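Local coordinates for protein Beta/alpha-amylase (Paenibacillus polymyxa, PDB 3VOC) that hydrolyses alpha-1,4-glucosidic linkages of starch, its glycosyl hydrolase family 14 domain, described here, removing successive maltose units from non-reducing chain ends, at residues Gly34-Thr39 / Gly71-Pro76; Lys111-Tyr116 / Pro178-Phe183; Gln132-Tyr137 / Ala264-Asp269; Gly282-Met287 / Ser336-Leu341. All blocks are in the same frame, centred on the assembly; numbering follows the deposited sequence.

Contact 1 of 4, residues Gly34-Thr39 / Gly71-Pro76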
loop_
_atom_site.group_PDB
_atom_site.type_symbol
_atom_site.label_atom_id
_atom_site.label_comp_id
_atom_site.label_asym_id
_atom_site.label_seq_id
_atom_site.Cartn_x
_atom_site.Cartn_y
_atom_site.Cartn_z
ATOM N N GLY A 34 -22.266 11.694 -10.086
ATOM C CA GLY A 34 -22.328 10.242 -10.248
ATOM C C GLY A 34 -21.210 9.496 -9.540
ATOM O O GLY A 34 -21.056 8.297 -9.732
ATOM N N VAL A 35 -20.441 10.185 -8.703
ATOM C CA VAL A 35 -19.446 9.489 -7.859
ATOM C C VAL A 35 -20.167 8.485 -6.961
ATOM O O VAL A 35 -21.237 8.794 -6.430
ATOM C CB VAL A 35 -18.600 10.499 -7.036
ATOM C CG1 VAL A 35 -17.739 9.783 -5.992
ATOM C CG2 VAL A 35 -17.723 11.332 -7.973
ATOM N N TYR A 36 -19.598 7.287 -6.839
ATOM C CA TYR A 36 -20.181 6.179 -6.095
ATOM C C TYR A 36 -19.845 6.200 -4.612
ATOM O O TYR A 36 -20.744 6.080 -3.756
ATOM C CB TYR A 36 -19.715 4.847 -6.693
ATOM C CG TYR A 36 -20.239 3.603 -5.995
ATOM C CD1 TYR A 36 -21.597 3.246 -6.057
ATOM C CD2 TYR A 36 -19.365 2.767 -5.300
ATOM C CE1 TYR A 36 -22.068 2.074 -5.415
ATOM C CE2 TYR A 36 -19.812 1.609 -4.679
ATOM C CZ TYR A 36 -21.150 1.265 -4.740
ATOM O OH TYR A 36 -21.534 0.117 -4.106
ATOM N N ALA A 37 -18.545 6.307 -4.315
ATOM C CA ALA A 37 -18.067 6.222 -2.937
ATOM C C ALA A 37 -16.954 7.201 -2.629
ATOM O O ALA A 37 -16.303 7.734 -3.537
ATOM C CB ALA A 37 -17.619 4.812 -2.616
ATOM N N ILE A 38 -16.764 7.452 -1.337
ATOM C CA ILE A 38 -15.608 8.180 -0.838
ATOM C C ILE A 38 -14.682 7.182 -0.150
ATOM O O ILE A 38 -15.134 6.407 0.708
ATOM C CB ILE A 38 -16.006 9.283 0.175
ATOM C CG1 ILE A 38 -17.003 10.291 -0.449
ATOM C CG2 ILE A 38 -14.749 9.970 0.776
ATOM C CD1 ILE A 38 -16.448 11.089 -1.657
ATOM N N THR A 39 -13.405 7.166 -0.553
ATOM C CA THR A 39 -12.392 6.354 0.158
ATOM C C THR A 39 -11.655 7.215 1.205
ATOM O O THR A 39 -11.399 8.408 0.990
ATOM C CB THR A 39 -11.375 5.648 -0.774
ATOM O OG1 THR A 39 -10.429 6.609 -1.253
ATOM C CG2 THR A 39 -12.084 4.977 -1.983
ATOM N N GLY A 71 -25.689 10.688 0.362
ATOM C CA GLY A 71 -26.111 9.610 -0.517
ATOM C C GLY A 71 -24.966 8.834 -1.152
ATOM O O GLY A 71 -25.179 8.126 -2.121
ATOM N N LEU A 72 -23.757 8.981 -0.613
ATOM C CA LEU A 72 -22.589 8.255 -1.091
ATOM C C LEU A 72 -22.300 6.991 -0.277
ATOM O O LEU A 72 -22.696 6.889 0.889
ATOM C CB LEU A 72 -21.356 9.158 -1.045
ATOM C CG LEU A 72 -21.429 10.348 -2.001
ATOM C CD1 LEU A 72 -20.533 11.502 -1.545
ATOM C CD2 LEU A 72 -21.083 9.882 -3.418
ATOM N N LYS A 73 -21.616 6.038 -0.909
ATOM C CA LYS A 73 -21.004 4.924 -0.187
ATOM C C LYS A 73 -19.708 5.358 0.483
ATOM O O LYS A 73 -19.098 6.367 0.097
ATOM C CB LYS A 73 -20.710 3.738 -1.116
ATOM C CG LYS A 73 -21.925 3.128 -1.782
ATOM C CD LYS A 73 -23.120 3.060 -0.869
ATOM C CE LYS A 73 -24.312 2.442 -1.602
ATOM N NZ LYS A 73 -24.055 1.000 -1.804
ATOM N N TRP A 74 -19.299 4.587 1.494
ATOM C CA TRP A 74 -18.059 4.858 2.237
ATOM C C TRP A 74 -17.101 3.676 2.189
ATOM O O TRP A 74 -17.466 2.573 2.564
ATOM C CB TRP A 74 -18.363 5.184 3.699
ATOM C CG TRP A 74 -17.167 5.766 4.454
ATOM C CD1 TRP A 74 -16.354 6.802 4.045
ATOM C CD2 TRP A 74 -16.674 5.359 5.742
ATOM N NE1 TRP A 74 -15.390 7.056 4.999
ATOM C CE2 TRP A 74 -15.567 6.193 6.051
ATOM C CE3 TRP A 74 -17.064 4.379 6.671
ATOM C CZ2 TRP A 74 -14.838 6.066 7.248
ATOM C CZ3 TRP A 74 -16.339 4.258 7.868
ATOM C CH2 TRP A 74 -15.239 5.089 8.139
ATOM N N VAL A 75 -15.873 3.909 1.731
ATOM C CA VAL A 75 -14.878 2.835 1.671
ATOM C C VAL A 75 -13.739 3.167 2.616
ATOM O O VAL A 75 -12.871 3.990 2.296
ATOM C CB VAL A 75 -14.357 2.580 0.242
ATOM C CG1 VAL A 75 -13.230 1.507 0.247
ATOM C CG2 VAL A 75 -15.517 2.158 -0.675
ATOM N N PRO A 76 -13.748 2.550 3.805
ATOM C CA PRO A 76 -12.707 2.835 4.780
ATOM C C PRO A 76 -11.410 2.088 4.448
ATOM O O PRO A 76 -11.454 0.941 3.993
ATOM C CB PRO A 76 -13.312 2.301 6.076
ATOM C CG PRO A 76 -14.120 1.115 5.613
ATOM C CD PRO A 76 -14.716 1.553 4.298
HETATM O O HOH W 1 -23.487 5.954 -4.105
#
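Ala37 pairs with Lys73, Ile38 with Trp74 and Thr39 with Val75 in a parallel bridge ladder, and the short axes of strands 37-39 and 73-76 run 4.5 Å apart at 21°. Three backbone bonds zip the start of the ladder: Lys73 N to Tyr36 O (3.0 Å), Ile38 N to Lys73 O (2.9 Å) and Val75 N to Ile38 O (2.8 Å). Tyr36 O also accepts from a water that reaches weakly to Gly71 O. Among the side chains, Lys73 lies over one face of the Tyr36 ring, its CG 3.9 Å from the centroid and 22° off the normal, a CH-pi contact. The ring gets there because Tyr36 CG stands anti to the backbone N (chi1 179°), which brings its far end back to the neighbouring strand. A serine here, lacking the ring face on which Lys73 CG rests, would probably leave that chain less restrained. On the face carrying Ala37 and Val75, Ala37 CB meets Val75 CG2 at 3.9 Å; on the face carrying Ile38, Ile38 CG1 meets Leu72 CD1, also at 3.9 Å. These are adjacent strands of the eight-stranded TIM barrel, each entered from a helix closed by a Schellman glycine, Gly34 or Gly71. Strand 7-11 flanks 37-39 through backbone bonds from Ala37 and Thr39 to Val10, while helices 20-32 and 58-69 cover Ile38, Leu72 and Trp74.

Contact 2 of 4, residues Lys111-Tyr116 / Pro178-Phe183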
loop_
_atom_site.group_PDB
_atom_site.type_symbol
_atom_site.label_atom_id
_atom_site.label_comp_id
_atom_site.label_asym_id
_atom_site.label_seq_id
_atom_site.Cartn_x
_atom_site.Cartn_y
_atom_site.Cartn_z
ATOM N N LYS A 111 15.072 -0.984 9.422
ATOM C CA LYS A 111 16.325 -0.266 9.352
ATOM C C LYS A 111 16.916 -0.482 7.963
ATOM O O LYS A 111 16.875 -1.590 7.431
ATOM C CB LYS A 111 17.250 -0.765 10.466
ATOM C CG LYS A 111 18.518 0.021 10.675
ATOM C CD LYS A 111 19.123 -0.232 12.073
ATOM C CE LYS A 111 18.355 0.487 13.181
ATOM N NZ LYS A 111 19.130 0.579 14.459
ATOM N N ASP A 112 17.439 0.583 7.375
ATOM C CA ASP A 112 17.973 0.512 6.027
ATOM C C ASP A 112 19.459 0.160 5.952
ATOM O O ASP A 112 20.089 -0.089 6.970
ATOM C CB ASP A 112 17.623 1.777 5.219
ATOM C CG ASP A 112 18.482 2.998 5.559
ATOM O OD1 ASP A 112 19.493 2.911 6.285
ATOM O OD2 ASP A 112 18.138 4.075 5.042
ATOM N N GLU A 113 19.989 0.128 4.724
ATOM C CA GLU A 113 21.383 -0.226 4.452
ATOM C C GLU A 113 22.397 0.632 5.210
ATOM O O GLU A 113 23.508 0.174 5.471
ATOM C CB GLU A 113 21.665 -0.135 2.947
ATOM C CG GLU A 113 20.807 -1.085 2.096
ATOM C CD GLU A 113 21.024 -0.881 0.615
ATOM O OE1 GLU A 113 22.108 -0.382 0.215
ATOM O OE2 GLU A 113 20.122 -1.233 -0.151
ATOM N N SER A 114 22.007 1.854 5.573
ATOM C CA SER A 114 22.894 2.791 6.281
ATOM C C SER A 114 22.587 2.939 7.779
ATOM O O SER A 114 23.161 3.804 8.455
ATOM C CB SER A 114 22.843 4.171 5.604
ATOM O OG SER A 114 23.083 4.061 4.208
ATOM N N GLY A 115 21.671 2.119 8.292
ATOM C CA GLY A 115 21.313 2.161 9.703
ATOM C C GLY A 115 20.161 3.106 10.049
ATOM O O GLY A 115 19.827 3.263 11.221
ATOM N N TYR A 116 19.534 3.723 9.048
ATOM C CA TYR A 116 18.405 4.612 9.329
ATOM C C TYR A 116 17.146 3.836 9.725
ATOM O O TYR A 116 16.703 2.951 8.986
ATOM C CB TYR A 116 18.111 5.552 8.152
ATOM C CG TYR A 116 17.024 6.559 8.477
ATOM C CD1 TYR A 116 17.337 7.798 9.041
ATOM C CD2 TYR A 116 15.679 6.254 8.245
ATOM C CE1 TYR A 116 16.328 8.720 9.353
ATOM C CE2 TYR A 116 14.676 7.150 8.547
ATOM C CZ TYR A 116 15.004 8.382 9.103
ATOM O OH TYR A 116 13.990 9.249 9.410
ATOM N N PRO A 178 15.202 10.262 -8.574
ATOM C CA PRO A 178 14.710 8.894 -8.782
ATOM C C PRO A 178 15.562 7.815 -8.094
ATOM O O PRO A 178 15.806 6.768 -8.682
ATOM C CB PRO A 178 14.838 8.739 -10.297
ATOM C CG PRO A 178 16.170 9.490 -10.605
ATOM C CD PRO A 178 16.273 10.595 -9.541
ATOM N N GLY A 179 16.013 8.075 -6.869
ATOM C CA GLY A 179 16.826 7.104 -6.121
ATOM C C GLY A 179 16.084 5.780 -6.005
ATOM O O GLY A 179 14.857 5.751 -5.829
ATOM N N ARG A 180 16.802 4.672 -6.129
ATOM C CA ARG A 180 16.133 3.369 -6.042
ATOM C C ARG A 180 15.667 3.104 -4.618
ATOM O O ARG A 180 14.867 2.196 -4.382
ATOM C CB ARG A 180 17.032 2.222 -6.516
ATOM C CG ARG A 180 18.281 2.053 -5.696
ATOM C CD ARG A 180 18.698 0.592 -5.461
ATOM N NE ARG A 180 19.792 0.668 -4.496
ATOM C CZ ARG A 180 19.843 0.054 -3.321
ATOM N NH1 ARG A 180 18.902 -0.814 -2.954
ATOM N NH2 ARG A 180 20.875 0.287 -2.522
ATOM N N GLY A 181 16.174 3.901 -3.679
ATOM C CA GLY A 181 15.925 3.658 -2.267
ATOM C C GLY A 181 16.899 2.631 -1.733
ATOM O O GLY A 181 17.989 2.425 -2.309
ATOM N N LYS A 182 16.526 1.980 -0.631
ATOM C CA LYS A 182 17.435 1.039 0.038
ATOM C C LYS A 182 16.662 -0.164 0.571
ATOM O O LYS A 182 15.478 -0.032 0.918
ATOM C CB LYS A 182 18.182 1.726 1.196
ATOM C CG LYS A 182 19.193 2.767 0.737
ATOM C CD LYS A 182 19.827 3.533 1.880
ATOM C CE LYS A 182 20.769 4.632 1.338
ATOM N NZ LYS A 182 21.391 5.393 2.475
ATOM N N PHE A 183 17.333 -1.323 0.623
ATOM C CA PHE A 183 16.810 -2.500 1.332
ATOM C C PHE A 183 16.574 -2.174 2.813
ATOM O O PHE A 183 17.276 -1.349 3.386
ATOM C CB PHE A 183 17.757 -3.710 1.189
ATOM C CG PHE A 183 17.814 -4.282 -0.204
ATOM C CD1 PHE A 183 19.010 -4.311 -0.906
ATOM C CD2 PHE A 183 16.682 -4.814 -0.806
ATOM C CE1 PHE A 183 19.072 -4.833 -2.197
ATOM C CE2 PHE A 183 16.734 -5.349 -2.110
ATOM C CZ PHE A 183 17.932 -5.361 -2.800
HETATM O O HOH W 2 19.709 6.117 4.674
#
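A salt-bridged junction between two loops of the domain forms where Glu113 meets Arg180. The guanidinium approaches end-on, with NH1 and NH2 both donating to Glu113 OE2, at 3.1 Å and 2.9 Å. Carboxylate and guanidinium are nearly coplanar, 24° apart, and NH1 uses the syn lone pair of OE2. On the anti side the same oxygen takes Phe183 N at 2.9 Å, with an N-H...O angle of 160°, and three donors thus fix the rotation of the carboxylate. The Arg180 NE edge has its own mate, Asp229. Strands 110-111 and 117-118 form a beta-hairpin closed by a type I turn from Asp112 to Gly115, combined with an Asx turn: Asp112 CG sits between its backbone N and carbonyl carbon (chi1 77°), which places OD1 to accept from Ser114 N (2.8 Å) and Tyr116 N, arriving from opposite faces of the carboxylate plane. The extended Lys182 chain crosses Asp112, its CD near OD2, and its NZ donates to Ser114 OG at 2.8 Å. A water joins Lys182 NZ to Asp112 OD2; the two atoms are 4.3 Å apart, beyond a salt bridge. The Phe183 ring itself meets Phe245 and Tyr249 edge-to-face.

Contact 3 of 4, residues Gln132-Tyr137 / Ala264-Asp269. With CA (calcium ion), chain B.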
loop_
_atom_site.group_PDB
_atom_site.type_symbol
_atom_site.label_atom_id
_atom_site.label_comp_id
_atom_site.label_asym_id
_atom_site.label_seq_id
_atom_site.Cartn_x
_atom_site.Cartn_y
_atom_site.Cartn_z
ATOM N N GLN A 132 -2.294 -6.859 17.142
ATOM C CA GLN A 132 -2.774 -5.469 17.135
ATOM C C GLN A 132 -3.775 -5.181 16.007
ATOM O O GLN A 132 -4.795 -4.539 16.244
ATOM C CB GLN A 132 -1.614 -4.469 17.107
ATOM C CG GLN A 132 -0.832 -4.374 18.431
ATOM C CD GLN A 132 -1.683 -3.937 19.622
ATOM O OE1 GLN A 132 -2.618 -3.139 19.491
ATOM N NE2 GLN A 132 -1.342 -4.451 20.800
ATOM N N TYR A 133 -3.509 -5.669 14.793
ATOM C CA TYR A 133 -4.426 -5.399 13.679
ATOM C C TYR A 133 -5.739 -6.147 13.882
ATOM O O TYR A 133 -6.804 -5.638 13.570
ATOM C CB TYR A 133 -3.817 -5.802 12.332
ATOM C CG TYR A 133 -2.674 -4.918 11.795
ATOM C CD1 TYR A 133 -1.860 -4.159 12.647
ATOM C CD2 TYR A 133 -2.380 -4.906 10.437
ATOM C CE1 TYR A 133 -0.808 -3.383 12.131
ATOM C CE2 TYR A 133 -1.330 -4.136 9.916
ATOM C CZ TYR A 133 -0.544 -3.394 10.775
ATOM O OH TYR A 133 0.499 -2.659 10.264
ATOM N N ASP A 134 -5.641 -7.369 14.396
ATOM C CA ASP A 134 -6.829 -8.180 14.720
ATOM C C ASP A 134 -7.742 -7.426 15.703
ATOM O O ASP A 134 -8.954 -7.331 15.476
ATOM C CB ASP A 134 -6.380 -9.550 15.270
ATOM C CG ASP A 134 -7.531 -10.545 15.443
ATOM O OD1 ASP A 134 -8.598 -10.399 14.818
ATOM O OD2 ASP A 134 -7.338 -11.506 16.209
ATOM N N GLU A 135 -7.172 -6.876 16.780
ATOM C CA GLU A 135 -7.958 -6.076 17.732
ATOM C C GLU A 135 -8.584 -4.842 17.081
ATOM O O GLU A 135 -9.723 -4.486 17.384
ATOM C CB GLU A 135 -7.097 -5.598 18.906
ATOM C CG GLU A 135 -6.485 -6.719 19.754
ATOM C CD GLU A 135 -5.435 -6.194 20.718
ATOM O OE1 GLU A 135 -4.745 -5.193 20.396
ATOM O OE2 GLU A 135 -5.288 -6.789 21.803
ATOM N N LEU A 136 -7.819 -4.174 16.213
ATOM C CA LEU A 136 -8.304 -2.949 15.565
ATOM C C LEU A 136 -9.440 -3.264 14.574
ATOM O O LEU A 136 -10.443 -2.528 14.491
ATOM C CB LEU A 136 -7.141 -2.229 14.862
ATOM C CG LEU A 136 -7.490 -1.005 14.002
ATOM C CD1 LEU A 136 -8.033 0.104 14.892
ATOM C CD2 LEU A 136 -6.270 -0.529 13.237
ATOM N N TYR A 137 -9.295 -4.357 13.827
ATOM C CA TYR A 137 -10.330 -4.747 12.857
ATOM C C TYR A 137 -11.604 -5.154 13.601
ATOM O O TYR A 137 -12.723 -4.840 13.174
ATOM C CB TYR A 137 -9.855 -5.900 11.964
ATOM C CG TYR A 137 -8.649 -5.624 11.049
ATOM C CD1 TYR A 137 -8.193 -4.334 10.804
ATOM C CD2 TYR A 137 -7.994 -6.679 10.413
ATOM C CE1 TYR A 137 -7.090 -4.107 9.942
ATOM C CE2 TYR A 137 -6.903 -6.468 9.555
ATOM C CZ TYR A 137 -6.460 -5.188 9.330
ATOM O OH TYR A 137 -5.393 -4.991 8.490
ATOM N N ALA A 264 -8.665 -9.743 8.716
ATOM C CA ALA A 264 -9.744 -8.915 8.163
ATOM C C ALA A 264 -10.954 -9.782 7.842
ATOM O O ALA A 264 -12.100 -9.432 8.174
ATOM C CB ALA A 264 -9.274 -8.170 6.930
ATOM N N HIS A 265 -10.703 -10.917 7.194
ATOM C CA HIS A 265 -11.783 -11.840 6.857
ATOM C C HIS A 265 -12.511 -12.305 8.101
ATOM O O HIS A 265 -13.736 -12.350 8.130
ATOM C CB HIS A 265 -11.275 -13.031 6.048
ATOM C CG HIS A 265 -11.168 -12.749 4.585
ATOM N ND1 HIS A 265 -12.276 -12.611 3.772
ATOM C CD2 HIS A 265 -10.089 -12.590 3.781
ATOM C CE1 HIS A 265 -11.884 -12.365 2.535
ATOM N NE2 HIS A 265 -10.563 -12.341 2.514
ATOM N N LYS A 266 -11.747 -12.621 9.136
ATOM C CA LYS A 266 -12.327 -13.153 10.360
ATOM C C LYS A 266 -13.275 -12.143 10.999
ATOM O O LYS A 266 -14.370 -12.504 11.444
ATOM C CB LYS A 266 -11.229 -13.550 11.342
ATOM C CG LYS A 266 -11.758 -14.149 12.659
ATOM C CD LYS A 266 -10.612 -14.441 13.621
ATOM C CE LYS A 266 -10.147 -13.167 14.310
ATOM N NZ LYS A 266 -9.270 -13.437 15.488
ATOM N N ASN A 267 -12.857 -10.882 11.022
ATOM C CA ASN A 267 -13.641 -9.818 11.632
ATOM C C ASN A 267 -14.733 -9.216 10.753
ATOM O O ASN A 267 -15.719 -8.683 11.265
ATOM C CB ASN A 267 -12.697 -8.732 12.144
ATOM C CG ASN A 267 -11.935 -9.182 13.386
ATOM O OD1 ASN A 267 -12.535 -9.408 14.424
ATOM N ND2 ASN A 267 -10.624 -9.357 13.265
ATOM N N PHE A 268 -14.563 -9.283 9.440
ATOM C CA PHE A 268 -15.449 -8.536 8.539
ATOM C C PHE A 268 -16.451 -9.387 7.793
ATOM O O PHE A 268 -17.510 -8.884 7.419
ATOM C CB PHE A 268 -14.658 -7.710 7.505
ATOM C CG PHE A 268 -13.741 -6.675 8.102
ATOM C CD1 PHE A 268 -14.021 -6.086 9.348
ATOM C CD2 PHE A 268 -12.610 -6.257 7.400
ATOM C CE1 PHE A 268 -13.167 -5.122 9.902
ATOM C CE2 PHE A 268 -11.753 -5.279 7.932
ATOM C CZ PHE A 268 -12.023 -4.714 9.181
ATOM N N ASP A 269 -16.112 -10.649 7.528
ATOM C CA ASP A 269 -16.925 -11.443 6.603
ATOM C C ASP A 269 -18.332 -11.713 7.107
ATOM O O ASP A 269 -19.254 -11.779 6.308
ATOM C CB ASP A 269 -16.245 -12.757 6.212
ATOM C CG ASP A 269 -15.118 -12.551 5.210
ATOM O OD1 ASP A 269 -14.836 -11.394 4.840
ATOM O OD2 ASP A 269 -14.488 -13.543 4.829
HETATM CA CA CA B . -4.736 -2.945 20.438
HETATM O O HOH W 3 -5.506 -2.747 18.236
#
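Asp134 and Tyr137 of helix 127-144 meet Lys266, Asn267, Ala264 and Phe268 of helix 240-268, a side-by-side pairing of outer helices of the TIM-barrel domain. The short axes run 9.3 Å apart at 23°, in nearly the same direction. Polar contacts centre on Asp134. With its CG anti to the backbone N (chi1 -171°), the carboxylate swings toward the other helix, where Lys266 NZ makes a salt bridge to OD2 at 2.8 Å from the syn side and a weak bond to OD1. Asn267 ND2 donates to Asp134 OD1 at 2.8 Å; the oxygen lies in the amide plane of Asn267, and the donor meets it nearly in line with its C-O bond. The same amide nitrogen also bonds Ala263 O, one turn back. Lys266 and Asn267 thus share one carboxylate, which probably stabilises its negative charge. Apolar contacts lie deeper and centre on Tyr137. Its CE2 touches Ala264 CB at 3.9 Å, and its CB meets Phe268 CZ at 3.7 Å. The two rings make an oblique pair, centroids 5.6 Å apart and planes at 43°, and Ile276 of strand 275-279 backs Ala264 and Phe268. Metal binding uses another side of helix 127-144. Besides Glu48, Asp52 and Asn53, the calcium ion binds Gln132 OE1 at 2.3 Å, Glu135 OE1 at 2.2 Å and a water that donates to Gln132 O.

Contact 4 of 4, residues Gly282-Met287 / Ser336-Leu341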
loop_
_atom_site.group_PDB
_atom_site.type_symbol
_atom_site.label_atom_id
_atom_site.label_comp_id
_atom_site.label_asym_id
_atom_site.label_seq_id
_atom_site.Cartn_x
_atom_site.Cartn_y
_atom_site.Cartn_z
ATOM N N GLY A 282 3.379 1.413 -6.731
ATOM C CA GLY A 282 3.846 1.602 -8.101
ATOM C C GLY A 282 5.269 2.147 -8.098
ATOM O O GLY A 282 5.470 3.368 -8.084
ATOM N N LEU A 283 6.248 1.247 -8.117
ATOM C CA LEU A 283 7.650 1.636 -7.992
ATOM C C LEU A 283 8.250 1.697 -9.399
ATOM O O LEU A 283 9.062 0.854 -9.799
ATOM C CB LEU A 283 8.376 0.674 -7.043
ATOM C CG LEU A 283 7.793 0.640 -5.610
ATOM C CD1 LEU A 283 8.422 -0.492 -4.807
ATOM C CD2 LEU A 283 8.055 1.993 -4.899
ATOM N N HIS A 284 7.788 2.706 -10.142
ATOM C CA HIS A 284 7.910 2.788 -11.591
ATOM C C HIS A 284 9.264 3.310 -12.086
ATOM O O HIS A 284 9.527 3.284 -13.287
ATOM C CB HIS A 284 6.780 3.664 -12.173
ATOM C CG HIS A 284 6.755 5.066 -11.632
ATOM N ND1 HIS A 284 7.590 6.063 -12.097
ATOM C CD2 HIS A 284 5.998 5.634 -10.663
ATOM C CE1 HIS A 284 7.357 7.180 -11.430
ATOM N NE2 HIS A 284 6.397 6.947 -10.551
ATOM N N TRP A 285 10.107 3.780 -11.176
ATOM C CA TRP A 285 11.390 4.368 -11.583
ATOM C C TRP A 285 12.550 3.392 -11.397
ATOM O O TRP A 285 12.450 2.449 -10.607
ATOM C CB TRP A 285 11.624 5.704 -10.874
ATOM C CG TRP A 285 11.668 5.677 -9.371
ATOM C CD1 TRP A 285 12.786 5.731 -8.588
ATOM C CD2 TRP A 285 10.546 5.674 -8.465
ATOM N NE1 TRP A 285 12.430 5.730 -7.257
ATOM C CE2 TRP A 285 11.066 5.703 -7.156
ATOM C CE3 TRP A 285 9.155 5.642 -8.638
ATOM C CZ2 TRP A 285 10.246 5.689 -6.015
ATOM C CZ3 TRP A 285 8.330 5.627 -7.495
ATOM C CH2 TRP A 285 8.887 5.647 -6.207
ATOM N N GLN A 286 13.633 3.597 -12.152
ATOM C CA GLN A 286 14.740 2.616 -12.250
ATOM C C GLN A 286 14.317 1.243 -12.788
ATOM O O GLN A 286 15.010 0.239 -12.583
ATOM C CB GLN A 286 15.493 2.474 -10.917
ATOM C CG GLN A 286 15.956 3.807 -10.323
ATOM C CD GLN A 286 16.815 4.628 -11.287
ATOM O OE1 GLN A 286 17.289 4.125 -12.306
ATOM N NE2 GLN A 286 16.997 5.903 -10.974
ATOM N N MET A 287 13.188 1.192 -13.494
ATOM C CA MET A 287 12.747 -0.063 -14.070
ATOM C C MET A 287 13.747 -0.573 -15.111
ATOM O O MET A 287 14.126 -1.743 -15.074
ATOM C CB MET A 287 11.338 0.061 -14.687
ATOM C CG MET A 287 10.210 0.094 -13.637
ATOM S SD MET A 287 8.623 0.469 -14.419
ATOM C CE MET A 287 8.341 -1.042 -15.361
ATOM N N SER A 336 11.843 5.450 -16.012
ATOM C CA SER A 336 10.489 5.318 -15.474
ATOM C C SER A 336 9.523 4.801 -16.539
ATOM O O SER A 336 9.325 5.443 -17.563
ATOM C CB SER A 336 10.010 6.676 -14.945
ATOM O OG SER A 336 8.654 6.614 -14.552
ATOM N N LEU A 337 8.905 3.654 -16.274
ATOM C CA LEU A 337 7.977 3.046 -17.221
ATOM C C LEU A 337 6.658 2.648 -16.535
ATOM O O LEU A 337 6.294 1.476 -16.533
ATOM C CB LEU A 337 8.634 1.833 -17.899
ATOM C CG LEU A 337 9.836 2.126 -18.803
ATOM C CD1 LEU A 337 10.621 0.839 -19.097
ATOM C CD2 LEU A 337 9.387 2.825 -20.106
ATOM N N PRO A 338 5.944 3.634 -15.950
ATOM C CA PRO A 338 4.744 3.322 -15.165
ATOM C C PRO A 338 3.625 2.709 -15.974
ATOM O O PRO A 338 2.867 1.918 -15.439
ATOM C CB PRO A 338 4.304 4.692 -14.604
ATOM C CG PRO A 338 4.940 5.703 -15.520
ATOM C CD PRO A 338 6.245 5.080 -15.948
ATOM N N SER A 339 3.504 3.070 -17.254
ATOM C CA SER A 339 2.412 2.533 -18.063
ATOM C C SER A 339 2.629 1.041 -18.350
ATOM O O SER A 339 1.698 0.238 -18.260
ATOM C CB SER A 339 2.262 3.340 -19.363
ATOM O OG SER A 339 1.184 2.842 -20.119
ATOM N N THR A 340 3.867 0.676 -18.693
ATOM C CA THR A 340 4.277 -0.733 -18.796
ATOM C C THR A 340 4.087 -1.481 -17.472
ATOM O O THR A 340 3.658 -2.624 -17.457
ATOM C CB THR A 340 5.755 -0.824 -19.256
ATOM O OG1 THR A 340 5.847 -0.431 -20.638
ATOM C CG2 THR A 340 6.343 -2.241 -19.076
ATOM N N LEU A 341 4.424 -0.839 -16.358
ATOM C CA LEU A 341 4.256 -1.462 -15.032
ATOM C C LEU A 341 2.783 -1.782 -14.755
ATOM O O LEU A 341 2.448 -2.907 -14.338
ATOM C CB LEU A 341 4.849 -0.569 -13.933
ATOM C CG LEU A 341 4.724 -1.012 -12.473
ATOM C CD1 LEU A 341 5.404 -2.363 -12.249
ATOM C CD2 LEU A 341 5.330 0.077 -11.571
#
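Ser336 opens the segment against His284, its OG 2.7 Å from ND1 in a hydrogen bond that lies at the edge of the imidazole and in which either group could donate. His284 CG sits between its backbone N and carbonyl carbon (chi1 59°), which turns the ring toward the serine, and Trp285 CE3 lies over the centre of one ring face. A CA-H...O contact, Ser336 CA to His284 O, lies beside the next bond, Leu337 N to His284 O at 3.1 Å. Leu337 is the N-cap residue of helix 338-352, so this bond ties the start of the helix to the loop after barrel strand 275-279. In this TIM-barrel glycosidase that loop carries His284, which by similarity binds substrate, and a glycerol, probably from the crystallisation liquor, lies about 4 Å from its side chain. At Leu337 the CB packs 3.7 Å from Met287 SD. Pro338 brings its CB to within 3.6 Å of His284 CB, the two side chains crossing obliquely. An alanine in place of His284 would probably leave Ser336 OG without its imidazole partner and Trp285 CE3 without the ring it lies over. Beyond Thr340, whose OG1 bonds to Asp328, Leu341 points toward the 282-287 loop: CD2 touches His284 CA at 3.7 Å and Leu283 N at 3.8 Å, while CB takes Met287 CE at 3.8 Å. Glu297 of helix 295-300 borders Leu341 and Met287.

Overall arrangement
All four contacts lie within one glycosyl hydrolase family 14 domain. Contacts 2 and 4 touch, their centres 19 Å apart: Pro178 O lies 2.7 Å from Gln286 NE2 and Gly179 O 2.8 Å from Trp285 NE1, both probable hydrogen bonds, tying the loop of Arg180 to that of His284. Contacts 1 and 4, about 29 Å apart between centres, both come within about 6 Å of a catalytic glutamate, measured between side chains: Leu283 of contact 4 approaches Glu163, the predicted proton donor, and Thr39 of contact 1 approaches Glu359, by similarity the proton acceptor. Contact 3 carries two of the five protein ligands of the calcium ion, about 33 Å from contact 4 between centres.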